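Local coordinates for protein aminopentol aminotransferase (Sphingopyxis macrogoltabida, PDB 6HBS) that catalyses the pyridoxal-phosphate-dependent deamination of aminopentol, a breakdown product of fumonisin B1, to its 2-keto form, with pyruvate as preferred amino acceptor, at residues A[190-195]-A[225-230]; A[63-68]-A[379-384]; A[363-368]-A[394-399]. All coordinates share one frame; numbering follows the deposited sequence.

Interaction 1: A[190-195]-A[225-230]. With PLP (pyridoxal-5'-phosphate), chain C.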
loop_
_atom_site.group_PDB
_atom_site.type_symbol
_atom_site.label_atom_id
_atom_site.label_comp_id
_atom_site.label_asym_id
_atom_site.label_seq_id
_atom_site.Cartn_x
_atom_site.Cartn_y
_atom_site.Cartn_z
ATOM N N ALA A 190 14.892 18.894 8.754
ATOM C CA ALA A 190 13.541 18.958 8.181
ATOM C C ALA A 190 12.534 18.387 9.183
ATOM O O ALA A 190 11.434 18.918 9.359
ATOM C CB ALA A 190 13.518 18.197 6.887
ATOM N N ALA A 191 12.922 17.293 9.857
ATOM C CA ALA A 191 12.047 16.625 10.800
ATOM C C ALA A 191 12.815 15.712 11.759
ATOM O O ALA A 191 13.915 15.236 11.440
ATOM C CB ALA A 191 11.036 15.816 10.040
ATOM N N VAL A 192 12.165 15.450 12.897
ATOM C CA VAL A 192 12.484 14.393 13.857
ATOM C C VAL A 192 11.347 13.358 13.827
ATOM O O VAL A 192 10.176 13.699 14.083
ATOM C CB VAL A 192 12.564 14.959 15.297
ATOM C CG1 VAL A 192 12.652 13.840 16.330
ATOM C CG2 VAL A 192 13.710 15.939 15.473
ATOM N N PHE A 193 11.691 12.114 13.546
ATOM C CA PHE A 193 10.780 10.988 13.678
ATOM C C PHE A 193 11.057 10.320 15.023
ATOM O O PHE A 193 12.242 10.036 15.349
ATOM C CB PHE A 193 10.994 9.947 12.578
ATOM C CG PHE A 193 10.376 10.277 11.244
ATOM C CD1 PHE A 193 10.810 11.357 10.501
ATOM C CD2 PHE A 193 9.352 9.484 10.727
ATOM C CE1 PHE A 193 10.243 11.643 9.263
ATOM C CE2 PHE A 193 8.790 9.773 9.498
ATOM C CZ PHE A 193 9.227 10.851 8.766
ATOM N N ALA A 194 9.976 10.055 15.767
ATOM C CA ALA A 194 10.008 9.274 17.004
ATOM C C ALA A 194 8.810 8.310 17.037
ATOM O O ALA A 194 7.699 8.731 16.825
ATOM C CB ALA A 194 9.968 10.222 18.167
ATOM N N THR A 195 9.058 7.034 17.351
ATOM C CA THR A 195 8.028 6.124 17.835
ATOM C C THR A 195 7.705 6.523 19.273
ATOM O O THR A 195 8.527 7.118 19.969
ATOM C CB THR A 195 8.450 4.657 17.723
ATOM O OG1 THR A 195 9.584 4.351 18.539
ATOM C CG2 THR A 195 8.729 4.275 16.293
ATOM N N ALA A 225 11.747 22.693 12.424
ATOM C CA ALA A 225 11.658 21.288 12.002
ATOM C C ALA A 225 10.327 20.715 12.484
ATOM O O ALA A 225 9.832 21.137 13.511
ATOM C CB ALA A 225 12.784 20.487 12.583
ATOM N N LEU A 226 9.774 19.752 11.741
ATOM C CA LEU A 226 8.501 19.110 12.154
ATOM C C LEU A 226 8.780 17.915 13.051
ATOM O O LEU A 226 9.586 17.053 12.695
ATOM C CB LEU A 226 7.727 18.650 10.919
ATOM C CG LEU A 226 7.332 19.738 9.931
ATOM C CD1 LEU A 226 6.388 19.176 8.871
ATOM C CD2 LEU A 226 6.691 20.907 10.624
ATOM N N LEU A 227 8.027 17.837 14.156
ATOM C CA LEU A 227 7.993 16.668 15.016
ATOM C C LEU A 227 6.965 15.677 14.465
ATOM O O LEU A 227 5.788 16.003 14.338
ATOM C CB LEU A 227 7.635 17.042 16.457
ATOM C CG LEU A 227 7.625 15.862 17.426
ATOM C CD1 LEU A 227 8.955 15.130 17.404
ATOM C CD2 LEU A 227 7.272 16.300 18.833
ATOM N N VAL A 228 7.444 14.485 14.151
ATOM C CA VAL A 228 6.632 13.427 13.584
ATOM C C VAL A 228 6.600 12.262 14.578
ATOM O O VAL A 228 7.631 11.637 14.845
ATOM C CB VAL A 228 7.190 12.960 12.234
ATOM C CG1 VAL A 228 6.246 11.944 11.608
ATOM C CG2 VAL A 228 7.468 14.129 11.276
ATOM N N VAL A 229 5.410 11.932 15.091
ATOM C CA VAL A 229 5.288 10.735 15.921
ATOM C C VAL A 229 4.794 9.596 15.034
ATOM O O VAL A 229 3.736 9.711 14.429
ATOM C CB VAL A 229 4.374 10.971 17.126
ATOM C CG1 VAL A 229 3.956 9.671 17.782
ATOM C CG2 VAL A 229 5.033 11.884 18.136
ATOM N N ASP A 230 5.549 8.493 14.982
ATOM C CA ASP A 230 5.144 7.336 14.217
ATOM C C ASP A 230 4.297 6.430 15.116
ATOM O O ASP A 230 4.843 5.655 15.866
ATOM C CB ASP A 230 6.344 6.632 13.598
ATOM C CG ASP A 230 5.963 5.440 12.768
ATOM O OD1 ASP A 230 4.757 5.083 12.780
ATOM O OD2 ASP A 230 6.881 4.819 12.204
HETATM N N1 PLP C . 6.097 2.360 11.425
HETATM C C2 PLP C . 6.017 1.528 12.486
HETATM C C2A PLP C . 6.324 2.003 13.886
HETATM C C3 PLP C . 5.554 0.158 12.281
HETATM O O3 PLP C . 5.449 -0.697 13.320
HETATM C C4 PLP C . 5.193 -0.284 10.915
HETATM C C4A PLP C . 4.708 -1.680 10.746
HETATM C C5 PLP C . 5.389 0.716 9.823
HETATM C C6 PLP C . 5.809 1.998 10.156
HETATM C C5A PLP C . 5.083 0.403 8.359
HETATM O O4P PLP C . 3.709 -0.025 8.180
HETATM P P PLP C . 3.485 -1.042 6.951
HETATM O O1P PLP C . 4.122 -2.317 7.276
HETATM O O2P PLP C . 4.180 -0.390 5.789
HETATM O O3P PLP C . 1.974 -1.090 6.901
#

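Interaction 2: A[63-68]-A[379-384]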
loop_
_atom_site.group_PDB
_atom_site.type_symbol
_atom_site.label_atom_id
_atom_site.label_comp_id
_atom_site.label_asym_id
_atom_site.label_seq_id
_atom_site.Cartn_x
_atom_site.Cartn_y
_atom_site.Cartn_z
ATOM N N GLY A 63 -0.523 -6.414 14.861
ATOM C CA GLY A 63 -1.088 -5.152 15.245
ATOM C C GLY A 63 -2.536 -4.956 14.807
ATOM O O GLY A 63 -3.340 -4.447 15.576
ATOM N N PRO A 64 -2.904 -5.210 13.526
ATOM C CA PRO A 64 -4.232 -4.850 13.030
ATOM C C PRO A 64 -5.464 -5.338 13.813
ATOM O O PRO A 64 -6.467 -4.661 13.787
ATOM C CB PRO A 64 -4.242 -5.465 11.629
ATOM C CG PRO A 64 -2.784 -5.337 11.184
ATOM C CD PRO A 64 -1.999 -5.638 12.447
ATOM N N ASN A 65 -5.376 -6.478 14.491
ATOM C CA ASN A 65 -6.539 -6.998 15.204
ATOM C C ASN A 65 -6.657 -6.296 16.568
ATOM O O ASN A 65 -6.178 -6.809 17.580
ATOM C CB ASN A 65 -6.506 -8.519 15.351
ATOM C CG ASN A 65 -7.749 -9.027 16.062
ATOM O OD1 ASN A 65 -8.831 -8.441 15.890
ATOM N ND2 ASN A 65 -7.596 -10.099 16.830
ATOM N N LEU A 66 -7.354 -5.158 16.583
ATOM C CA LEU A 66 -7.560 -4.363 17.805
ATOM C C LEU A 66 -8.790 -4.877 18.555
ATOM O O LEU A 66 -8.788 -4.896 19.778
ATOM C CB LEU A 66 -7.747 -2.889 17.443
ATOM C CG LEU A 66 -7.910 -1.911 18.615
ATOM C CD1 LEU A 66 -6.613 -1.766 19.425
ATOM C CD2 LEU A 66 -8.344 -0.554 18.123
ATOM N N LEU A 67 -9.856 -5.233 17.825
ATOM C CA LEU A 67 -11.184 -5.409 18.456
ATOM C C LEU A 67 -11.700 -6.838 18.304
ATOM O O LEU A 67 -12.818 -7.149 18.770
ATOM C CB LEU A 67 -12.149 -4.409 17.813
ATOM C CG LEU A 67 -11.818 -2.943 18.069
ATOM C CD1 LEU A 67 -12.788 -2.014 17.353
ATOM C CD2 LEU A 67 -11.807 -2.642 19.563
ATOM N N GLY A 68 -10.905 -7.710 17.670
ATOM C CA GLY A 68 -11.316 -9.072 17.378
ATOM C C GLY A 68 -11.518 -9.344 15.905
ATOM O O GLY A 68 -12.097 -8.524 15.153
ATOM N N PHE A 379 0.767 -8.078 21.230
ATOM C CA PHE A 379 -0.339 -7.170 21.278
ATOM C C PHE A 379 -1.537 -7.845 21.955
ATOM O O PHE A 379 -1.778 -9.036 21.753
ATOM C CB PHE A 379 -0.793 -6.784 19.867
ATOM C CG PHE A 379 0.229 -6.097 18.992
ATOM C CD1 PHE A 379 1.203 -6.817 18.322
ATOM C CD2 PHE A 379 0.235 -4.715 18.881
ATOM C CE1 PHE A 379 2.111 -6.165 17.499
ATOM C CE2 PHE A 379 1.158 -4.064 18.073
ATOM C CZ PHE A 379 2.067 -4.793 17.359
ATOM N N LEU A 380 -2.289 -7.055 22.715
ATOM C CA LEU A 380 -3.599 -7.464 23.214
ATOM C C LEU A 380 -4.690 -6.837 22.342
ATOM O O LEU A 380 -4.570 -5.704 21.887
ATOM C CB LEU A 380 -3.776 -7.046 24.678
ATOM C CG LEU A 380 -3.357 -8.083 25.717
ATOM C CD1 LEU A 380 -4.258 -9.297 25.699
ATOM C CD2 LEU A 380 -1.900 -8.487 25.548
ATOM N N SER A 381 -5.785 -7.595 22.181
ATOM C CA SER A 381 -7.028 -7.152 21.558
ATOM C C SER A 381 -8.119 -7.025 22.631
ATOM O O SER A 381 -8.080 -7.723 23.675
ATOM C CB SER A 381 -7.454 -8.123 20.466
ATOM O OG SER A 381 -8.223 -9.217 20.984
ATOM N N ALA A 382 -9.133 -6.206 22.349
ATOM C CA ALA A 382 -10.333 -6.138 23.193
ATOM C C ALA A 382 -11.144 -7.444 23.134
ATOM O O ALA A 382 -12.078 -7.585 23.946
ATOM C CB ALA A 382 -11.202 -4.960 22.803
ATOM N N ALA A 383 -10.822 -8.390 22.232
ATOM C CA ALA A 383 -11.522 -9.661 22.167
ATOM C C ALA A 383 -10.872 -10.734 23.044
ATOM O O ALA A 383 -11.458 -11.792 23.189
ATOM C CB ALA A 383 -11.604 -10.157 20.750
ATOM N N HIS A 384 -9.674 -10.484 23.601
ATOM C CA HIS A 384 -9.084 -11.387 24.589
ATOM C C HIS A 384 -9.938 -11.351 25.874
ATOM O O HIS A 384 -10.113 -10.317 26.442
ATOM C CB HIS A 384 -7.628 -11.037 24.900
ATOM C CG HIS A 384 -6.643 -11.393 23.831
ATOM N ND1 HIS A 384 -6.507 -10.654 22.664
ATOM C CD2 HIS A 384 -5.785 -12.415 23.716
ATOM C CE1 HIS A 384 -5.566 -11.183 21.916
ATOM N NE2 HIS A 384 -5.093 -12.267 22.538
#

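Interaction 3: A[363-368]-A[394-399]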
loop_
_atom_site.group_PDB
_atom_site.type_symbol
_atom_site.label_atom_id
_atom_site.label_comp_id
_atom_site.label_asym_id
_atom_site.label_seq_id
_atom_site.Cartn_x
_atom_site.Cartn_y
_atom_site.Cartn_z
ATOM N N ALA A 363 7.968 -21.969 21.613
ATOM C CA ALA A 363 7.556 -23.125 20.821
ATOM C C ALA A 363 6.684 -24.049 21.675
ATOM O O ALA A 363 5.734 -24.631 21.172
ATOM C CB ALA A 363 8.744 -23.878 20.273
ATOM N N ALA A 364 7.049 -24.197 22.958
ATOM C CA ALA A 364 6.318 -25.070 23.891
ATOM C C ALA A 364 4.913 -24.499 24.115
ATOM O O ALA A 364 3.965 -25.231 24.264
ATOM C CB ALA A 364 7.085 -25.211 25.188
ATOM N N CYS A 365 4.778 -23.170 24.079
ATOM C CA CYS A 365 3.452 -22.548 24.199
ATOM C C CYS A 365 2.531 -22.914 23.017
ATOM O O CYS A 365 1.311 -22.999 23.209
ATOM C CB CYS A 365 3.534 -21.037 24.301
ATOM S SG CYS A 365 4.184 -20.399 25.862
ATOM N N LEU A 366 3.085 -23.118 21.809
ATOM C CA LEU A 366 2.267 -23.534 20.626
ATOM C C LEU A 366 1.495 -24.819 20.931
ATOM O O LEU A 366 0.333 -24.927 20.574
ATOM C CB LEU A 366 3.129 -23.781 19.385
ATOM C CG LEU A 366 3.730 -22.558 18.701
ATOM C CD1 LEU A 366 4.677 -22.984 17.566
ATOM C CD2 LEU A 366 2.659 -21.620 18.170
ATOM N N LYS A 367 2.146 -25.781 21.595
ATOM C CA LYS A 367 1.509 -27.073 21.910
ATOM C C LYS A 367 0.276 -26.882 22.785
ATOM O O LYS A 367 -0.652 -27.673 22.704
ATOM C CB LYS A 367 2.443 -28.000 22.691
ATOM C CG LYS A 367 3.633 -28.537 21.912
ATOM C CD LYS A 367 3.892 -30.014 22.199
ATOM C CE LYS A 367 5.320 -30.310 22.597
ATOM N NZ LYS A 367 6.279 -29.704 21.643
ATOM N N GLY A 368 0.289 -25.853 23.637
ATOM C CA GLY A 368 -0.833 -25.544 24.485
ATOM C C GLY A 368 -1.815 -24.617 23.824
ATOM O O GLY A 368 -2.677 -24.093 24.487
ATOM N N GLU A 394 -2.329 -21.549 31.691
ATOM C CA GLU A 394 -2.140 -23.005 31.790
ATOM C C GLU A 394 -1.094 -23.471 30.771
ATOM O O GLU A 394 -0.260 -24.324 31.067
ATOM C CB GLU A 394 -3.439 -23.779 31.552
ATOM C CG GLU A 394 -4.631 -23.256 32.339
ATOM C CD GLU A 394 -5.168 -24.117 33.474
ATOM O OE1 GLU A 394 -6.399 -24.051 33.724
ATOM O OE2 GLU A 394 -4.357 -24.817 34.126
ATOM N N ALA A 395 -1.129 -22.895 29.560
ATOM C CA ALA A 395 -0.186 -23.255 28.501
ATOM C C ALA A 395 1.228 -22.798 28.857
ATOM O O ALA A 395 2.196 -23.530 28.644
ATOM C CB ALA A 395 -0.626 -22.653 27.191
ATOM N N THR A 396 1.327 -21.583 29.396
ATOM C CA THR A 396 2.627 -20.999 29.704
ATOM C C THR A 396 3.269 -21.754 30.876
ATOM O O THR A 396 4.486 -21.901 30.936
ATOM C CB THR A 396 2.544 -19.496 29.974
ATOM O OG1 THR A 396 1.659 -19.197 31.047
ATOM C CG2 THR A 396 2.132 -18.725 28.738
ATOM N N ASP A 397 2.435 -22.247 31.785
ATOM C CA ASP A 397 2.914 -23.031 32.937
ATOM C C ASP A 397 3.597 -24.295 32.425
ATOM O O ASP A 397 4.749 -24.581 32.797
ATOM C CB ASP A 397 1.774 -23.370 33.898
ATOM C CG ASP A 397 2.308 -23.974 35.191
ATOM O OD1 ASP A 397 2.889 -23.210 35.996
ATOM O OD2 ASP A 397 2.222 -25.208 35.331
ATOM N N ARG A 398 2.895 -25.028 31.539
ATOM C CA ARG A 398 3.454 -26.228 30.931
ATOM C C ARG A 398 4.722 -25.901 30.133
ATOM O O ARG A 398 5.610 -26.747 29.979
ATOM C CB ARG A 398 2.388 -26.929 30.081
ATOM C CG ARG A 398 1.288 -27.526 30.950
ATOM C CD ARG A 398 0.377 -28.519 30.264
ATOM N NE ARG A 398 -0.345 -27.914 29.161
ATOM C CZ ARG A 398 -1.438 -27.168 29.282
ATOM N NH1 ARG A 398 -2.010 -27.032 30.469
ATOM N NH2 ARG A 398 -1.936 -26.550 28.217
ATOM N N ALA A 399 4.796 -24.685 29.583
ATOM C CA ALA A 399 5.902 -24.310 28.741
ATOM C C ALA A 399 7.153 -24.098 29.595
ATOM O O ALA A 399 8.244 -24.505 29.204
ATOM C CB ALA A 399 5.540 -23.086 27.916
HETATM O O HOH W 1 2.152 -25.319 26.557
#

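Interaction 1: A[190-195]-A[225-230]
A190 O accepts a hydrogen bond from L226 N at 3.0 Å and begins a parallel ladder. A191 turns its methyl to the face that carries F193 and V228, and its CB lies 4.1 Å from V228 CG2. V192 uses both backbone groups: its N bonds to L226 O and its O accepts from V228 N at 2.8 Å. On the other face, V192 CG1 crosses to L227 CD1. F193 and V228 run side by side. V228 CG1 is anti to its backbone N (chi1 -175°) and sits 3.9 Å above the F193 ring plane, toward the rim, as a CH-pi contact. H146 and W151 meet this ring edge-to-face. A194 repeats the pattern, with N to V228 O and O to D230 N. T195 ends the run with CG2 4.1 Å from PLP C2A. Opposite it, D230 OD2 comes within 2.7 Å of PLP N1 and also bonds H146 ND1, while OD1 accepts from V232 N. An alanine here removes the carboxylate, which would probably leave PLP N1 and H146 ND1 without their shared partner. A strand-end aspartate facing the pyridine nitrogen is characteristic of the cofactor site of fold-type I aminotransferases.

Interaction 2: A[63-68]-A[379-384]
G63 CA lies over the centre of the F379 ring, 3.7 Å above its plane. The chain around F379 leads into a type I beta turn, S381 to H384, which the loop 63-68 packs against. The G63 end is buried and tight. A CB on G63 would stand 3.6 Å from F379 CZ, and the backbone angles there suit only a residue without one. F379 CG is anti to its own carbonyl carbon (chi1 -60°), which lays the ring face under the glycine. R237 grips both loops at this end, through G63 O and L380 O. The ring is about 7 Å from the bound PLP, so this part lies close to the active site.

Further along, one backbone bond joins the loops: A382 N gives its hydrogen to L66 O at 2.9 Å, with an N-H...O angle of 166°. S381 CB presses on N65 O at 3.4 Å. Its OG turns back into its own turn, accepts from A383 N to form an ST turn, and pairs with H384 ND1 at 2.8 Å. N262 also bonds loop 63-68, at L67 N and G68 O. The far side is looser. A382 and A383 are partly exposed, and their side chains bring only methyl groups. A382 CB reaches L67 CD2 at 4.0 Å. Even here one contact is close: A383 CB rests 3.6 Å from G68 CA.

Interaction 3: A[363-368]-A[394-399]
The R398 guanidinium meets G368 at its edge: G368 CA lies near the plane, 4.0 Å from NH2. Over one face is E394 O of the same helix, 3.3 Å above the plane and offset toward the rim. The arginine chain bends at chi3 (-62°), and this brings the group back over its own helix and beside the glycine. G368 itself fits against A395, whose CB is 3.7 Å from G368 O. A side chain on the glycine would collide with that methyl.

The contact joins the end of helix 356-367 to helix 386-405. It is a helix-helix packing in the C-terminal part of this class-III aminotransferase. The two short helical segments cross at 130°, with axes 8.1 Å apart. Small side chains allow this close approach: A364 CB touches A399 CB at 3.8 Å, and the helices meet through alanines and C365, with G368 beside them.

C365 fills the deeper side. Its SG is anti to the carbonyl carbon (chi1 -71°) and reaches A399 CB at 3.6 Å. The same sulfur meets the methyl CG2 of T396. The hydroxyl of T396 goes instead to Q328 of helix 310-332, and the neighbouring D397 forms a salt bridge with R331 there. No direct hydrogen bond links the two segments. One water bridges them, donating to A364 O and to A395 O, the latter at 2.7 Å.

The three contacts are spread across the chain, and none touches another. Interaction 1 joins neighbouring strands of the seven-stranded sheet. Interaction 2 pairs two loops, and its centre is about 27 Å from that of interaction 1, on the other side of the chain's centre. Interaction 3 is more peripheral, about 21 Å from interaction 2 and 40 Å from interaction 1, centre to centre. Along the sequence, 63-68 comes first, then both segments of interaction 1, then 363-368, 379-384 and 394-399. The segments of interactions 2 and 3 therefore alternate, and loop 379-384 leads into helix 386-405. Interactions 1 and 2 approach PLP from different parts of the fold; interaction 3 is remote from it.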